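Local coordinates for probable uracil-DNA glycosylase (Acanthamoeba polyphaga mimivirus, PDB 5X55), which is a probable uracil-DNA glycosylase, a member of the superfamily of that name with an alpha/beta fold round a four-stranded parallel sheet, at residues 124-129 and 136-141; 170-175 and 273-278; 155-160 and 266-271. One frame throughout, in Å; residues are numbered along the deposited sequence.

Contact 1 (124-129 and 136-141); sequences NLKLLL and DFFKYV
The Phe138 ring projects from helix 135-142 against Leu125, Lys126 and Leu129, which belong to the single 3-10 turn of 126-128 and the residues next to it. Leu125 and Lys126 share the CZ end of the ring, while Leu129 meets its CD2 side. At the far end, Leu125 CB lies near the ring plane, 3.9 Å from Phe138 CZ. The backbone of Lys126 comes in obliquely, its N 3.8 Å from Phe138 CZ, while its CB sits 3.9 Å from Phe138 CE1. Beyond CB the lysine chain bends repeatedly and carries its amine off toward Phe135 for a cation-pi contact, so only the aliphatic part lies along Phe138. Leu129 runs past the phenylalanine in the opposite direction. With its CG anti to the backbone N (chi1 -175°), one methyl, CD2, is brought within 3.4 Å of Phe138 CD2, again obliquely. The join is short-range in sequence: one aromatic residue seats the helix on the loop that precedes it. No hydrogen bond crosses between the segments; Leu125 N is hydrogen-bonded to Glu151 OE2 on helix 146-159. The contact therefore rests on van der Waals packing round a buried ring, with the amine of Lys126 directed away from it.

Contact 2 (170-175 and 273-278); sequences LLFNTM and ESFTAD
Phe172 and Phe275 approach from opposite directions and form the one aromatic pair between the segments. Their rings are near parallel, with planes at 27°, but slid so far apart that they barely overlap, the ring centroids being 5.8 Å from each other. Touching is confined to a few atoms, obliquely placed: Phe172 CE1 is 3.8 Å from Phe275 CZ, and Phe172 CZ is 4.0 Å from that same atom. Phe275 also meets Phe258 edge-to-face. Phe275 reaches across from its helix with CG anti to the backbone N (chi1 -178°). Within this alpha/beta fold, the pair joins the start of helix 273-286 to the type I turn of 170-173, which leads into helix 173-177 with Phe172 at the N-cap position. Apolar groups add to the packing: Leu171 CD2 lies 3.8 Å above one face of the Phe172 ring, toward its rim, while Phe138 and Val141 of helix 135-142 touch Phe172 and Phe275 respectively. Polar bonds run to other parts of the chain. Thr174 OG1 meets the carbonyls of Met253 and Gly206, and Asp278 OD2 takes a salt bridge from Lys144 and a hydrogen bond from Tyr146 OH.

Contact 3 (155-160 and 266-271); sequences SSYLEK and GVHART
Tyr157 OH and Thr271 OG1 are hydrogen-bonded at 3.0 Å, and either hydroxyl could be the donor. Thr271 OG1 lies at the edge of the tyrosine ring, near its plane. The bond accompanies an offset stack of the Tyr157 and His268 rings, and together they tie the last turn of helix 146-159 to the loop between strand 260-261 and helix 273-286. Close to this joint the chain also pairs the short strands 164-165 and 260-261 in an antiparallel sheet; Ile164 touches Tyr157, and Val261 touches His268. The stacked rings are nearly parallel, their planes at 9°, with centroids 4.2 Å apart. Their overlap is partial: His268 NE2 stands 3.1 Å above one face of the Tyr157 ring, displaced toward its rim, and is 3.2 Å from Tyr157 CE2. Tyr157 CZ and His268 CD2 follow at 3.6 Å. Tyr157 leaves the helix with CG beside the backbone N (chi1 -56°), which carries its hydroxyl past the imidazole to the threonine. The phenol is thus held at one face and at its oxygen. The other imidazole nitrogen, His268 ND1, is hydrogen-bonded to Thr259 OG1, which helps to fix the rotation of the ring.

In the fold
Contacts 1 and 2 are neighbours in one buried region, their centres 10 Å apart, and they touch directly. Helix 135-142 reaches both segments of contact 2, through Phe138 on Phe172 and through Val141, whose CG1 comes within 3.7 Å of Phe275 CD1; the loop 124-129 adds Leu125 CD2, 3.6 Å from Leu171 CD2. Contact 3 lies farther off, its centre 15 Å from that of contact 2 and 19 Å from that of contact 1, with about 6 Å between the nearest atoms of contacts 1 and 3. Its link to contact 2 is through sequence, since 266-271 runs on through Trp272 into helix 273-286. Contacts 2 and 3 cross along the chain, each bringing an earlier segment to this later region.

Contact 1 (124-129 and 136-141)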
loop_
_atom_site.group_PDB
_atom_site.type_symbol
_atom_site.label_atom_id
_atom_site.label_comp_id
_atom_site.label_asym_id
_atom_site.label_seq_id
_atom_site.Cartn_x
_atom_site.Cartn_y
_atom_site.Cartn_z
ATOM N N ASN A 124 12.346 -13.395 10.135
ATOM C CA ASN A 124 11.803 -14.472 9.317
ATOM C C ASN A 124 10.500 -13.949 8.721
ATOM O O ASN A 124 9.430 -14.091 9.320
ATOM C CB ASN A 124 11.600 -15.714 10.169
ATOM C CG ASN A 124 11.194 -16.918 9.367
ATOM O OD1 ASN A 124 10.636 -16.801 8.277
ATOM N ND2 ASN A 124 11.432 -18.095 9.925
ATOM N N LEU A 125 10.595 -13.367 7.528
ATOM C CA LEU A 125 9.438 -12.703 6.921
ATOM C C LEU A 125 8.308 -13.678 6.599
ATOM O O LEU A 125 7.129 -13.297 6.682
ATOM C CB LEU A 125 9.860 -11.960 5.652
ATOM C CG LEU A 125 10.813 -10.773 5.804
ATOM C CD1 LEU A 125 11.222 -10.182 4.434
ATOM C CD2 LEU A 125 10.214 -9.707 6.679
ATOM N N LYS A 126 8.638 -14.928 6.243
ATOM C CA LYS A 126 7.608 -15.917 5.910
ATOM C C LYS A 126 6.600 -16.106 7.048
ATOM O O LYS A 126 5.398 -16.267 6.799
ATOM C CB LYS A 126 8.267 -17.247 5.541
ATOM C CG LYS A 126 7.318 -18.440 5.528
ATOM C CD LYS A 126 6.351 -18.426 4.352
ATOM C CE LYS A 126 4.998 -19.050 4.734
ATOM N NZ LYS A 126 5.084 -20.452 5.277
ATOM N N LEU A 127 7.059 -16.051 8.302
ATOM C CA LEU A 127 6.180 -16.195 9.461
ATOM C C LEU A 127 5.217 -15.033 9.635
ATOM O O LEU A 127 4.290 -15.140 10.440
ATOM C CB LEU A 127 6.997 -16.340 10.741
ATOM C CG LEU A 127 7.922 -17.548 10.795
ATOM C CD1 LEU A 127 8.591 -17.594 12.159
ATOM C CD2 LEU A 127 7.121 -18.808 10.530
ATOM N N LEU A 128 5.414 -13.936 8.914
ATOM C CA LEU A 128 4.525 -12.789 8.961
ATOM C C LEU A 128 3.430 -12.848 7.902
ATOM O O LEU A 128 2.609 -11.930 7.815
ATOM C CB LEU A 128 5.352 -11.511 8.805
ATOM C CG LEU A 128 6.464 -11.468 9.849
ATOM C CD1 LEU A 128 7.315 -10.236 9.664
ATOM C CD2 LEU A 128 5.858 -11.533 11.255
ATOM N N LEU A 129 3.388 -13.913 7.117
ATOM C CA LEU A 129 2.417 -14.082 6.042
ATOM C C LEU A 129 1.432 -15.184 6.433
ATOM O O LEU A 129 1.756 -16.369 6.345
ATOM C CB LEU A 129 3.152 -14.412 4.752
ATOM C CG LEU A 129 2.305 -14.500 3.496
ATOM C CD1 LEU A 129 1.688 -13.143 3.182
ATOM C CD2 LEU A 129 3.205 -14.994 2.390
ATOM N N ASP A 136 2.786 -19.507 -2.665
ATOM C CA ASP A 136 3.431 -19.731 -3.954
ATOM C C ASP A 136 4.264 -18.523 -4.352
ATOM O O ASP A 136 5.455 -18.657 -4.669
ATOM C CB ASP A 136 2.390 -20.067 -5.026
ATOM C CG ASP A 136 1.919 -21.527 -4.937
ATOM O OD1 ASP A 136 2.049 -22.127 -3.844
ATOM O OD2 ASP A 136 1.424 -22.079 -5.947
ATOM N N PHE A 137 3.676 -17.324 -4.285
ATOM C CA PHE A 137 4.475 -16.141 -4.567
ATOM C C PHE A 137 5.673 -16.090 -3.637
ATOM O O PHE A 137 6.808 -15.870 -4.080
ATOM C CB PHE A 137 3.640 -14.867 -4.440
ATOM C CG PHE A 137 4.465 -13.627 -4.288
ATOM C CD1 PHE A 137 5.144 -13.088 -5.377
ATOM C CD2 PHE A 137 4.581 -13.006 -3.064
ATOM C CE1 PHE A 137 5.907 -11.953 -5.250
ATOM C CE2 PHE A 137 5.349 -11.875 -2.923
ATOM C CZ PHE A 137 6.020 -11.342 -4.027
ATOM N N PHE A 138 5.452 -16.369 -2.351
ATOM C CA PHE A 138 6.556 -16.253 -1.415
ATOM C C PHE A 138 7.621 -17.303 -1.705
ATOM O O PHE A 138 8.820 -17.017 -1.596
ATOM C CB PHE A 138 6.042 -16.339 0.023
ATOM C CG PHE A 138 6.788 -15.453 0.953
ATOM C CD1 PHE A 138 7.990 -15.861 1.507
ATOM C CD2 PHE A 138 6.324 -14.181 1.229
ATOM C CE1 PHE A 138 8.697 -15.024 2.347
ATOM C CE2 PHE A 138 7.014 -13.342 2.062
ATOM C CZ PHE A 138 8.205 -13.758 2.621
ATOM N N LYS A 139 7.208 -18.489 -2.162
ATOM C CA LYS A 139 8.192 -19.506 -2.519
ATOM C C LYS A 139 9.048 -19.038 -3.692
ATOM O O LYS A 139 10.253 -19.306 -3.740
ATOM C CB LYS A 139 7.479 -20.823 -2.835
ATOM C CG LYS A 139 8.371 -21.925 -3.391
ATOM C CD LYS A 139 7.552 -23.179 -3.701
ATOM C CE LYS A 139 8.367 -24.231 -4.444
ATOM N NZ LYS A 139 7.493 -25.316 -4.985
ATOM N N TYR A 140 8.452 -18.287 -4.622
ATOM C CA TYR A 140 9.241 -17.741 -5.722
ATOM C C TYR A 140 10.216 -16.679 -5.226
ATOM O O TYR A 140 11.339 -16.570 -5.735
ATOM C CB TYR A 140 8.324 -17.162 -6.802
ATOM C CG TYR A 140 9.065 -16.363 -7.860
ATOM C CD1 TYR A 140 9.758 -17.003 -8.891
ATOM C CD2 TYR A 140 9.060 -14.969 -7.839
ATOM C CE1 TYR A 140 10.439 -16.273 -9.869
ATOM C CE2 TYR A 140 9.743 -14.229 -8.813
ATOM C CZ TYR A 140 10.428 -14.890 -9.824
ATOM O OH TYR A 140 11.107 -14.157 -10.784
ATOM N N VAL A 141 9.818 -15.900 -4.222
ATOM C CA VAL A 141 10.657 -14.780 -3.823
ATOM C C VAL A 141 11.853 -15.255 -3.006
ATOM O O VAL A 141 12.963 -14.725 -3.161
ATOM C CB VAL A 141 9.804 -13.735 -3.082
ATOM C CG1 VAL A 141 10.646 -12.906 -2.174
ATOM C CG2 VAL A 141 9.132 -12.839 -4.096
#

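Contact 2 (170-175 and 273-278)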
loop_
_atom_site.group_PDB
_atom_site.type_symbol
_atom_site.label_atom_id
_atom_site.label_comp_id
_atom_site.label_asym_id
_atom_site.label_seq_id
_atom_site.Cartn_x
_atom_site.Cartn_y
_atom_site.Cartn_z
ATOM N N LEU A 170 1.726 -6.607 11.342
ATOM C CA LEU A 170 1.034 -5.775 10.364
ATOM C C LEU A 170 1.804 -5.609 9.059
ATOM O O LEU A 170 1.276 -5.003 8.120
ATOM C CB LEU A 170 0.748 -4.401 10.956
ATOM C CG LEU A 170 -0.030 -4.428 12.257
ATOM C CD1 LEU A 170 -0.205 -3.004 12.768
ATOM C CD2 LEU A 170 -1.369 -5.091 11.998
ATOM N N LEU A 171 3.027 -6.136 8.979
ATOM C CA LEU A 171 3.903 -5.885 7.836
ATOM C C LEU A 171 3.233 -6.213 6.503
ATOM O O LEU A 171 3.342 -5.459 5.526
ATOM C CB LEU A 171 5.182 -6.709 7.992
ATOM C CG LEU A 171 6.147 -6.575 6.815
ATOM C CD1 LEU A 171 6.623 -5.136 6.729
ATOM C CD2 LEU A 171 7.310 -7.541 6.956
ATOM N N PHE A 172 2.564 -7.357 6.433
ATOM C CA PHE A 172 1.964 -7.830 5.194
ATOM C C PHE A 172 0.437 -7.763 5.265
ATOM O O PHE A 172 -0.258 -8.597 4.679
ATOM C CB PHE A 172 2.434 -9.252 4.889
ATOM C CG PHE A 172 3.898 -9.365 4.522
ATOM C CD1 PHE A 172 4.479 -8.492 3.614
ATOM C CD2 PHE A 172 4.690 -10.372 5.080
ATOM C CE1 PHE A 172 5.845 -8.609 3.264
ATOM C CE2 PHE A 172 6.043 -10.501 4.746
ATOM C CZ PHE A 172 6.621 -9.611 3.821
ATOM N N ASN A 173 -0.074 -6.760 5.984
ATOM C CA ASN A 173 -1.493 -6.654 6.326
ATOM C C ASN A 173 -2.404 -6.789 5.109
ATOM O O ASN A 173 -3.372 -7.566 5.120
ATOM C CB ASN A 173 -1.735 -5.310 7.014
ATOM C CG ASN A 173 -2.783 -5.385 8.089
ATOM O OD1 ASN A 173 -3.266 -6.464 8.442
ATOM N ND2 ASN A 173 -3.127 -4.235 8.642
ATOM N N THR A 174 -2.134 -6.013 4.058
ATOM C CA THR A 174 -3.010 -6.044 2.890
ATOM C C THR A 174 -3.017 -7.419 2.236
ATOM O O THR A 174 -4.064 -7.883 1.773
ATOM C CB THR A 174 -2.600 -4.974 1.886
ATOM O OG1 THR A 174 -2.538 -3.712 2.559
ATOM C CG2 THR A 174 -3.646 -4.872 0.788
ATOM N N MET A 175 -1.866 -8.093 2.203
ATOM C CA MET A 175 -1.806 -9.449 1.649
ATOM C C MET A 175 -2.508 -10.451 2.549
ATOM O O MET A 175 -3.081 -11.428 2.060
ATOM C CB MET A 175 -0.348 -9.878 1.426
ATOM C CG MET A 175 0.365 -9.023 0.354
ATOM S SD MET A 175 2.165 -8.996 0.429
ATOM C CE MET A 175 2.539 -10.683 -0.059
ATOM N N GLU A 273 12.872 -2.858 -3.025
ATOM C CA GLU A 273 12.589 -2.617 -4.442
ATOM C C GLU A 273 12.441 -3.921 -5.220
ATOM O O GLU A 273 11.544 -4.048 -6.065
ATOM C CB GLU A 273 13.685 -1.736 -5.072
ATOM C CG GLU A 273 13.675 -0.254 -4.621
ATOM C CD GLU A 273 14.694 0.646 -5.355
ATOM O OE1 GLU A 273 15.862 0.242 -5.583
ATOM O OE2 GLU A 273 14.314 1.782 -5.711
ATOM N N SER A 274 13.305 -4.906 -4.953
ATOM C CA SER A 274 13.193 -6.153 -5.698
ATOM C C SER A 274 11.968 -6.948 -5.257
ATOM O O SER A 274 11.312 -7.597 -6.080
ATOM C CB SER A 274 14.464 -6.994 -5.534
ATOM O OG SER A 274 15.591 -6.272 -5.973
ATOM N N PHE A 275 11.663 -6.926 -3.964
ATOM C CA PHE A 275 10.472 -7.608 -3.475
ATOM C C PHE A 275 9.222 -7.011 -4.098
ATOM O O PHE A 275 8.375 -7.737 -4.622
ATOM C CB PHE A 275 10.417 -7.528 -1.947
ATOM C CG PHE A 275 9.244 -8.253 -1.341
ATOM C CD1 PHE A 275 9.320 -9.610 -1.072
ATOM C CD2 PHE A 275 8.075 -7.569 -1.028
ATOM C CE1 PHE A 275 8.242 -10.294 -0.497
ATOM C CE2 PHE A 275 6.995 -8.230 -0.450
ATOM C CZ PHE A 275 7.071 -9.603 -0.190
ATOM N N THR A 276 9.109 -5.681 -4.085
ATOM C CA THR A 276 7.938 -5.032 -4.672
ATOM C C THR A 276 7.878 -5.252 -6.184
ATOM O O THR A 276 6.793 -5.473 -6.741
ATOM C CB THR A 276 7.938 -3.540 -4.323
ATOM O OG1 THR A 276 7.904 -3.383 -2.899
ATOM C CG2 THR A 276 6.712 -2.843 -4.921
ATOM N N ALA A 277 9.028 -5.240 -6.864
ATOM C CA ALA A 277 9.015 -5.524 -8.297
ATOM C C ALA A 277 8.499 -6.928 -8.569
ATOM O O ALA A 277 7.672 -7.131 -9.465
ATOM C CB ALA A 277 10.411 -5.339 -8.892
ATOM N N ASP A 278 8.954 -7.913 -7.783
ATOM C CA ASP A 278 8.443 -9.270 -7.949
ATOM C C ASP A 278 6.965 -9.377 -7.570
ATOM O O ASP A 278 6.244 -10.206 -8.130
ATOM C CB ASP A 278 9.278 -10.251 -7.125
ATOM C CG ASP A 278 10.588 -10.622 -7.803
ATOM O OD1 ASP A 278 10.697 -10.462 -9.038
ATOM O OD2 ASP A 278 11.512 -11.075 -7.095
#

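Contact 3 (155-160 and 266-271)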
loop_
_atom_site.group_PDB
_atom_site.type_symbol
_atom_site.label_atom_id
_atom_site.label_comp_id
_atom_site.label_asym_id
_atom_site.label_seq_id
_atom_site.Cartn_x
_atom_site.Cartn_y
_atom_site.Cartn_z
ATOM N N SER A 155 17.483 -7.753 9.807
ATOM C CA SER A 155 18.088 -8.231 11.050
ATOM C C SER A 155 19.119 -7.241 11.570
ATOM O O SER A 155 19.238 -7.038 12.785
ATOM C CB SER A 155 18.739 -9.601 10.848
ATOM O OG SER A 155 17.776 -10.621 10.639
ATOM N N SER A 156 19.871 -6.609 10.665
ATOM C CA SER A 156 20.853 -5.618 11.092
ATOM C C SER A 156 20.178 -4.387 11.681
ATOM O O SER A 156 20.681 -3.814 12.653
ATOM C CB SER A 156 21.784 -5.246 9.928
ATOM O OG SER A 156 21.248 -4.227 9.102
ATOM N N TYR A 157 19.020 -3.973 11.138
ATOM C CA TYR A 157 18.285 -2.876 11.775
ATOM C C TYR A 157 17.840 -3.257 13.182
ATOM O O TYR A 157 17.836 -2.418 14.089
ATOM C CB TYR A 157 17.055 -2.464 10.957
ATOM C CG TYR A 157 17.278 -2.068 9.515
ATOM C CD1 TYR A 157 18.499 -1.570 9.066
ATOM C CD2 TYR A 157 16.253 -2.200 8.594
ATOM C CE1 TYR A 157 18.672 -1.211 7.710
ATOM C CE2 TYR A 157 16.415 -1.857 7.257
ATOM C CZ TYR A 157 17.609 -1.362 6.816
ATOM O OH TYR A 157 17.717 -1.028 5.469
ATOM N N LEU A 158 17.430 -4.511 13.383
ATOM C CA LEU A 158 17.059 -4.923 14.738
ATOM C C LEU A 158 18.256 -4.963 15.677
ATOM O O LEU A 158 18.107 -4.682 16.877
ATOM C CB LEU A 158 16.392 -6.293 14.729
ATOM C CG LEU A 158 14.882 -6.195 14.848
ATOM C CD1 LEU A 158 14.346 -5.697 13.518
ATOM C CD2 LEU A 158 14.258 -7.536 15.261
ATOM N N GLU A 159 19.441 -5.333 15.162
ATOM C CA GLU A 159 20.646 -5.345 15.992
ATOM C C GLU A 159 21.022 -3.948 16.473
ATOM O O GLU A 159 21.525 -3.797 17.592
ATOM C CB GLU A 159 21.809 -6.003 15.249
ATOM C CG GLU A 159 21.955 -7.500 15.536
ATOM C CD GLU A 159 22.435 -7.780 16.958
ATOM O OE1 GLU A 159 21.588 -7.990 17.854
ATOM O OE2 GLU A 159 23.668 -7.778 17.181
ATOM N N LYS A 160 20.768 -2.920 15.667
ATOM C CA LYS A 160 20.981 -1.545 16.098
ATOM C C LYS A 160 19.804 -0.969 16.868
ATOM O O LYS A 160 19.807 0.233 17.151
ATOM C CB LYS A 160 21.284 -0.653 14.898
ATOM C CG LYS A 160 22.381 -1.198 14.023
ATOM C CD LYS A 160 22.644 -0.298 12.843
ATOM C CE LYS A 160 24.009 -0.599 12.233
ATOM N NZ LYS A 160 24.380 0.397 11.182
ATOM N N GLY A 266 11.033 7.500 4.983
ATOM C CA GLY A 266 11.600 6.897 3.782
ATOM C C GLY A 266 13.015 6.361 3.884
ATOM O O GLY A 266 13.747 6.410 2.903
ATOM N N VAL A 267 13.430 5.832 5.038
ATOM C CA VAL A 267 14.832 5.437 5.177
ATOM C C VAL A 267 15.114 4.045 4.638
ATOM O O VAL A 267 16.284 3.650 4.591
ATOM C CB VAL A 267 15.322 5.529 6.639
ATOM C CG1 VAL A 267 15.254 6.973 7.134
ATOM C CG2 VAL A 267 14.520 4.619 7.563
ATOM N N HIS A 268 14.091 3.301 4.193
ATOM C CA HIS A 268 14.273 1.961 3.642
ATOM C C HIS A 268 13.831 1.876 2.188
ATOM O O HIS A 268 13.276 0.866 1.750
ATOM C CB HIS A 268 13.528 0.929 4.473
ATOM C CG HIS A 268 14.012 0.846 5.885
ATOM N ND1 HIS A 268 13.284 0.247 6.887
ATOM C CD2 HIS A 268 15.153 1.292 6.461
ATOM C CE1 HIS A 268 13.950 0.333 8.023
ATOM N NE2 HIS A 268 15.088 0.963 7.791
ATOM N N ALA A 269 14.102 2.930 1.414
ATOM C CA ALA A 269 13.585 3.011 0.051
ATOM C C ALA A 269 14.254 2.013 -0.896
ATOM O O ALA A 269 13.621 1.571 -1.853
ATOM C CB ALA A 269 13.742 4.436 -0.476
ATOM N N ARG A 270 15.524 1.666 -0.683
ATOM C CA ARG A 270 16.146 0.677 -1.560
ATOM C C ARG A 270 15.812 -0.738 -1.114
ATOM O O ARG A 270 15.702 -1.642 -1.953
ATOM C CB ARG A 270 17.672 0.843 -1.595
ATOM C CG ARG A 270 18.215 2.180 -2.102
ATOM C CD ARG A 270 18.358 2.221 -3.619
ATOM N NE ARG A 270 17.437 3.205 -4.184
ATOM C CZ ARG A 270 17.746 4.475 -4.442
ATOM N NH1 ARG A 270 18.995 4.941 -4.214
ATOM N NH2 ARG A 270 16.796 5.282 -4.934
ATOM N N THR A 271 15.594 -0.911 0.189
ATOM C CA THR A 271 15.473 -2.226 0.816
ATOM C C THR A 271 14.463 -3.144 0.127
ATOM O O THR A 271 14.735 -4.333 -0.059
ATOM C CB THR A 271 15.105 -2.016 2.284
ATOM O OG1 THR A 271 16.115 -1.195 2.885
ATOM C CG2 THR A 271 15.001 -3.335 3.027
#